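Local coordinates for putative nucleolar GTP-binding protein 1 (PDB 2QU8) that binds guanine nucleotide, here as GDP, and probably acts as a GTPase in the nucleolus, at residues L66-F71 against K77-D82; K30-S35 against Q194-A199. One frame throughout, in Å; residues are numbered along the deposited sequence.

How the interactions relate
Both contacts belong to one mixed beta sheet with the strand order of a P-loop GTPase. Interaction 1 is the hairpin of strands 66-73 and 76-82. Interaction 2 sets the long C-terminal helix 192-222 against strand 30-35, the parallel neighbour of 76-82. Their centres lie about 10 Å apart. The backbone joins them where Leu34 N meets Ile81 O at 2.8 Å. The side chains join them where Gln79 NE2 meets Thr31 OG1, also at 2.8 Å. Both are probable hydrogen bonds. Interaction 1 reaches the nucleotide, with the side chain of Asp82 about 4 Å from GDP. The side chain of Ile32 in interaction 2 stays about 13 Å from the bound GDP.

Interaction 1. Residues L66-F71 against K77-D82; sequences LYVGHF and KYQIID
Phe71 lays its ring over the CB of Tyr78, and this is the closest side-chain fit of the hairpin. CB stands 3.4 Å above the ring plane, toward the rim, in a CH-pi contact. The Phe71 side chain folds back over its partner because CG sits between the backbone N and the carbonyl carbon (chi1 65°). The two rings are nearly parallel, with planes at 9°, but slide apart and barely overlap. At the edge of the Phe71 ring, Ile80 CG2 approaches CE2 to 3.9 Å. Gly69 pairs with Ile80, and its missing side chain leaves room for that methyl. On the face of the sheet that carries Val68, His70, Gln79 and Ile81, Val68 CG1 rests 3.8 Å from Gln79 CB and also meets Ile81 CG1. Six backbone hydrogen bonds tie Tyr67, Gly69 and Phe71 to Asp82, Ile80 and Tyr78 in antiparallel register. The shortest runs from Tyr78 N to Phe71 O at 2.7 Å. Strand 54-57 flanks the hairpin beyond 66-71. The Asp82 side chain touches Lys42 and Ser43 of the likely P-loop. The chemistry is therefore split: paired amides and apolar side chains hold the strands, while a carboxylate at one end faces the nucleotide site.

Interaction 2. Residues K30-S35 against Q194-A199; sequences KTIILS and QAKITA
Ile32 meets Ala199 through the end of its longer branch. CD1 comes within 3.9 Å of Ala199 CB, and CG1 follows at 4.1 Å. Both CB atoms point toward the opposing segment, so a branched side chain from the strand meets a single methyl on the helix. The torsions of Ile32 explain its reach. CG1 lies anti to the carbonyl carbon (chi1 -60°), and CD1 continues the chain in an extended form (chi2 165°). This carries the terminal methyl out from the sheet to the helix. The backbones remain well separated, with Ile32 CA and Ala199 CA 7.2 Å apart.

Lys196, one helical turn before Ala199, adds a looser touch. Its CG lies 4.4 Å from Ile32 CD1. The aliphatic chain starts out extended (chi1 -174°) and bends farther along, and it is the near part of the chain that approaches the isoleucine. Lys196 also touches Phe71, which packs against Ile32 as well. Ile80 of strand 76-82 and Leu113 of strand 110-117 flank Ile32 within the sheet.

The contact joins the central sheet to helix 192-222 in the alpha/beta core of the GTPase fold. No hydrogen bond crosses between the two segments. Their contact is buried and apolar, so it rests on dispersion and on the exclusion of water.

Interaction 1. Residues L66-F71 against K77-D82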
loop_
_atom_site.group_PDB
_atom_site.type_symbol
_atom_site.label_atom_id
_atom_site.label_comp_id
_atom_site.label_asym_id
_atom_site.label_seq_id
_atom_site.Cartn_x
_atom_site.Cartn_y
_atom_site.Cartn_z
ATOM N N LEU A 66 -12.827 -9.049 -3.294
ATOM C CA LEU A 66 -11.407 -8.921 -3.011
ATOM C C LEU A 66 -10.637 -9.342 -4.260
ATOM O O LEU A 66 -11.011 -10.302 -4.927
ATOM C CB LEU A 66 -11.049 -9.781 -1.790
ATOM C CG LEU A 66 -9.612 -10.025 -1.328
ATOM C CD1 LEU A 66 -9.525 -9.950 0.189
ATOM C CD2 LEU A 66 -9.116 -11.367 -1.828
ATOM N N TYR A 67 -9.576 -8.616 -4.586
ATOM C CA TYR A 67 -8.818 -8.874 -5.805
ATOM C C TYR A 67 -7.371 -9.210 -5.487
ATOM O O TYR A 67 -6.722 -8.500 -4.711
ATOM C CB TYR A 67 -8.882 -7.662 -6.734
ATOM C CG TYR A 67 -10.277 -7.338 -7.186
ATOM C CD1 TYR A 67 -10.783 -7.878 -8.364
ATOM C CD2 TYR A 67 -11.106 -6.512 -6.424
ATOM C CE1 TYR A 67 -12.072 -7.595 -8.783
ATOM C CE2 TYR A 67 -12.403 -6.225 -6.836
ATOM C CZ TYR A 67 -12.873 -6.775 -8.017
ATOM O OH TYR A 67 -14.149 -6.504 -8.445
ATOM N N VAL A 68 -6.884 -10.307 -6.066
ATOM C CA VAL A 68 -5.491 -10.716 -5.900
ATOM C C VAL A 68 -4.814 -10.845 -7.261
ATOM O O VAL A 68 -5.065 -11.797 -8.001
ATOM C CB VAL A 68 -5.324 -12.051 -5.129
ATOM C CG1 VAL A 68 -3.845 -12.284 -4.807
ATOM C CG2 VAL A 68 -6.138 -12.062 -3.849
ATOM N N GLY A 69 -3.970 -9.873 -7.581
ATOM C CA GLY A 69 -3.132 -9.932 -8.775
ATOM C C GLY A 69 -1.845 -10.673 -8.464
ATOM O O GLY A 69 -1.429 -10.729 -7.307
ATOM N N HIS A 70 -1.224 -11.244 -9.493
ATOM C CA HIS A 70 0.029 -11.981 -9.356
ATOM C C HIS A 70 1.066 -11.490 -10.356
ATOM O O HIS A 70 0.738 -11.190 -11.511
ATOM C CB HIS A 70 -0.212 -13.482 -9.566
ATOM C CG HIS A 70 -1.243 -14.060 -8.647
ATOM N ND1 HIS A 70 -0.937 -14.541 -7.391
ATOM C CD2 HIS A 70 -2.581 -14.209 -8.790
ATOM C CE1 HIS A 70 -2.039 -14.972 -6.806
ATOM N NE2 HIS A 70 -3.052 -14.781 -7.633
ATOM N N PHE A 71 2.316 -11.407 -9.911
ATOM C CA PHE A 71 3.427 -11.078 -10.802
ATOM C C PHE A 71 4.760 -11.584 -10.260
ATOM O O PHE A 71 4.904 -11.832 -9.062
ATOM C CB PHE A 71 3.493 -9.568 -11.093
ATOM C CG PHE A 71 3.806 -8.717 -9.885
ATOM C CD1 PHE A 71 5.116 -8.347 -9.595
ATOM C CD2 PHE A 71 2.787 -8.275 -9.045
ATOM C CE1 PHE A 71 5.408 -7.563 -8.480
ATOM C CE2 PHE A 71 3.068 -7.489 -7.928
ATOM C CZ PHE A 71 4.381 -7.128 -7.648
ATOM N N LYS A 77 8.150 -14.434 -6.672
ATOM C CA LYS A 77 6.716 -14.360 -6.939
ATOM C C LYS A 77 6.002 -13.419 -5.965
ATOM O O LYS A 77 6.203 -13.482 -4.747
ATOM C CB LYS A 77 6.096 -15.759 -6.926
ATOM C CG LYS A 77 6.486 -16.619 -8.134
ATOM C CD LYS A 77 5.701 -17.924 -8.174
ATOM C CE LYS A 77 4.261 -17.714 -8.638
ATOM N NZ LYS A 77 3.373 -18.858 -8.228
ATOM N N TYR A 78 5.172 -12.541 -6.517
ATOM C CA TYR A 78 4.452 -11.554 -5.721
ATOM C C TYR A 78 2.949 -11.632 -5.936
ATOM O O TYR A 78 2.476 -12.046 -6.994
ATOM C CB TYR A 78 4.927 -10.145 -6.071
ATOM C CG TYR A 78 6.339 -9.825 -5.622
ATOM C CD1 TYR A 78 6.574 -9.222 -4.390
ATOM C CD2 TYR A 78 7.436 -10.114 -6.438
ATOM C CE1 TYR A 78 7.866 -8.930 -3.967
ATOM C CE2 TYR A 78 8.741 -9.815 -6.026
ATOM C CZ TYR A 78 8.944 -9.227 -4.793
ATOM O OH TYR A 78 10.227 -8.934 -4.373
ATOM N N GLN A 79 2.205 -11.229 -4.915
ATOM C CA GLN A 79 0.799 -10.914 -5.099
ATOM C C GLN A 79 0.540 -9.442 -4.791
ATOM O O GLN A 79 1.294 -8.801 -4.065
ATOM C CB GLN A 79 -0.097 -11.838 -4.280
ATOM C CG GLN A 79 0.166 -11.836 -2.786
ATOM C CD GLN A 79 -0.454 -13.033 -2.079
ATOM O OE1 GLN A 79 -0.906 -13.982 -2.721
ATOM N NE2 GLN A 79 -0.472 -12.993 -0.750
ATOM N N ILE A 80 -0.514 -8.899 -5.378
ATOM C CA ILE A 80 -0.910 -7.540 -5.087
ATOM C C ILE A 80 -2.422 -7.529 -4.848
ATOM O O ILE A 80 -3.195 -7.992 -5.685
ATOM C CB ILE A 80 -0.415 -6.535 -6.179
ATOM C CG1 ILE A 80 -0.877 -5.108 -5.860
ATOM C CG2 ILE A 80 -0.775 -7.021 -7.623
ATOM C CD1 ILE A 80 -0.129 -4.019 -6.626
ATOM N N ILE A 81 -2.822 -7.040 -3.679
ATOM C CA ILE A 81 -4.204 -7.152 -3.221
ATOM C C ILE A 81 -4.908 -5.800 -3.182
ATOM O O ILE A 81 -4.358 -4.803 -2.698
ATOM C CB ILE A 81 -4.286 -7.864 -1.843
ATOM C CG1 ILE A 81 -3.631 -9.251 -1.933
ATOM C CG2 ILE A 81 -5.739 -8.018 -1.386
ATOM C CD1 ILE A 81 -3.421 -9.924 -0.601
ATOM N N ASP A 82 -6.133 -5.787 -3.697
ATOM C CA ASP A 82 -6.979 -4.606 -3.711
ATOM C C ASP A 82 -8.283 -5.009 -3.021
ATOM O O ASP A 82 -8.907 -6.004 -3.394
ATOM C CB ASP A 82 -7.228 -4.147 -5.170
ATOM C CG ASP A 82 -8.025 -2.838 -5.265
ATOM O OD1 ASP A 82 -7.877 -1.964 -4.390
ATOM O OD2 ASP A 82 -8.792 -2.666 -6.240
#

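Interaction 2. Residues K30-S35 against Q194-A199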
loop_
_atom_site.group_PDB
_atom_site.type_symbol
_atom_site.label_atom_id
_atom_site.label_comp_id
_atom_site.label_asym_id
_atom_site.label_seq_id
_atom_site.Cartn_x
_atom_site.Cartn_y
_atom_site.Cartn_z
ATOM N N LYS A 30 5.043 -12.848 -0.607
ATOM C CA LYS A 30 5.347 -11.419 -0.685
ATOM C C LYS A 30 4.183 -10.670 -1.343
ATOM O O LYS A 30 3.724 -11.040 -2.426
ATOM C CB LYS A 30 6.646 -11.187 -1.452
ATOM C CG LYS A 30 7.871 -11.803 -0.787
ATOM C CD LYS A 30 9.145 -11.500 -1.566
ATOM C CE LYS A 30 9.246 -12.317 -2.835
ATOM N NZ LYS A 30 9.260 -13.788 -2.553
ATOM N N THR A 31 3.704 -9.626 -0.673
ATOM C CA THR A 31 2.476 -8.959 -1.079
ATOM C C THR A 31 2.594 -7.441 -1.092
ATOM O O THR A 31 3.136 -6.839 -0.160
ATOM C CB THR A 31 1.302 -9.346 -0.124
ATOM O OG1 THR A 31 1.144 -10.768 -0.094
ATOM C CG2 THR A 31 -0.024 -8.693 -0.553
ATOM N N ILE A 32 2.064 -6.821 -2.138
ATOM C CA ILE A 32 1.750 -5.397 -2.077
ATOM C C ILE A 32 0.266 -5.240 -1.695
ATOM O O ILE A 32 -0.625 -5.762 -2.364
ATOM C CB ILE A 32 2.081 -4.662 -3.400
ATOM C CG1 ILE A 32 3.582 -4.785 -3.724
ATOM C CG2 ILE A 32 1.710 -3.194 -3.310
ATOM C CD1 ILE A 32 3.905 -4.401 -5.156
ATOM N N ILE A 33 0.018 -4.545 -0.595
ATOM C CA ILE A 33 -1.344 -4.276 -0.144
ATOM C C ILE A 33 -1.734 -2.893 -0.619
ATOM O O ILE A 33 -1.157 -1.901 -0.176
ATOM C CB ILE A 33 -1.448 -4.362 1.400
ATOM C CG1 ILE A 33 -1.022 -5.757 1.870
ATOM C CG2 ILE A 33 -2.882 -3.996 1.878
ATOM C CD1 ILE A 33 -0.528 -5.811 3.324
ATOM N N LEU A 34 -2.697 -2.822 -1.535
ATOM C CA LEU A 34 -3.140 -1.530 -2.043
ATOM C C LEU A 34 -4.147 -0.865 -1.117
ATOM O O LEU A 34 -5.082 -1.508 -0.623
ATOM C CB LEU A 34 -3.717 -1.649 -3.453
ATOM C CG LEU A 34 -2.709 -1.881 -4.581
ATOM C CD1 LEU A 34 -3.450 -2.405 -5.805
ATOM C CD2 LEU A 34 -1.935 -0.599 -4.899
ATOM N N SER A 35 -3.954 0.435 -0.916
ATOM C CA SER A 35 -4.844 1.249 -0.093
ATOM C C SER A 35 -4.925 2.665 -0.669
ATOM O O SER A 35 -4.059 3.081 -1.437
ATOM C CB SER A 35 -4.341 1.255 1.354
ATOM O OG SER A 35 -5.178 2.030 2.198
ATOM N N GLN A 194 8.524 1.467 -11.973
ATOM C CA GLN A 194 9.400 2.014 -10.930
ATOM C C GLN A 194 8.774 1.960 -9.531
ATOM O O GLN A 194 9.436 1.572 -8.571
ATOM C CB GLN A 194 9.813 3.459 -11.259
ATOM C CG GLN A 194 10.888 3.583 -12.334
ATOM C CD GLN A 194 12.191 2.851 -11.978
ATOM O OE1 GLN A 194 12.824 2.245 -12.847
ATOM N NE2 GLN A 194 12.579 2.890 -10.701
ATOM N N ALA A 195 7.504 2.359 -9.428
ATOM C CA ALA A 195 6.750 2.294 -8.172
ATOM C C ALA A 195 6.651 0.861 -7.630
ATOM O O ALA A 195 6.790 0.625 -6.426
ATOM C CB ALA A 195 5.366 2.880 -8.367
ATOM N N LYS A 196 6.411 -0.082 -8.535
ATOM C CA LYS A 196 6.347 -1.503 -8.201
ATOM C C LYS A 196 7.692 -2.005 -7.661
ATOM O O LYS A 196 7.740 -2.732 -6.671
ATOM C CB LYS A 196 5.926 -2.304 -9.432
ATOM C CG LYS A 196 5.680 -3.782 -9.170
ATOM C CD LYS A 196 5.696 -4.578 -10.469
ATOM C CE LYS A 196 7.109 -4.791 -10.994
ATOM N NZ LYS A 196 7.994 -5.333 -9.928
ATOM N N ILE A 197 8.776 -1.586 -8.306
ATOM C CA ILE A 197 10.141 -1.932 -7.880
ATOM C C ILE A 197 10.485 -1.415 -6.474
ATOM O O ILE A 197 10.992 -2.166 -5.644
ATOM C CB ILE A 197 11.188 -1.479 -8.941
ATOM C CG1 ILE A 197 10.981 -2.273 -10.243
ATOM C CG2 ILE A 197 12.610 -1.659 -8.419
ATOM C CD1 ILE A 197 11.559 -1.641 -11.492
ATOM N N THR A 198 10.194 -0.147 -6.189
ATOM C CA THR A 198 10.486 0.392 -4.849
ATOM C C THR A 198 9.662 -0.255 -3.721
ATOM O O THR A 198 10.170 -0.430 -2.611
ATOM C CB THR A 198 10.493 1.958 -4.772
ATOM O OG1 THR A 198 9.735 2.399 -3.637
ATOM C CG2 THR A 198 9.932 2.583 -6.013
ATOM N N ALA A 199 8.410 -0.623 -4.011
ATOM C CA ALA A 199 7.595 -1.399 -3.065
ATOM C C ALA A 199 8.271 -2.724 -2.699
ATOM O O ALA A 199 8.475 -3.021 -1.520
ATOM C CB ALA A 199 6.194 -1.643 -3.624
#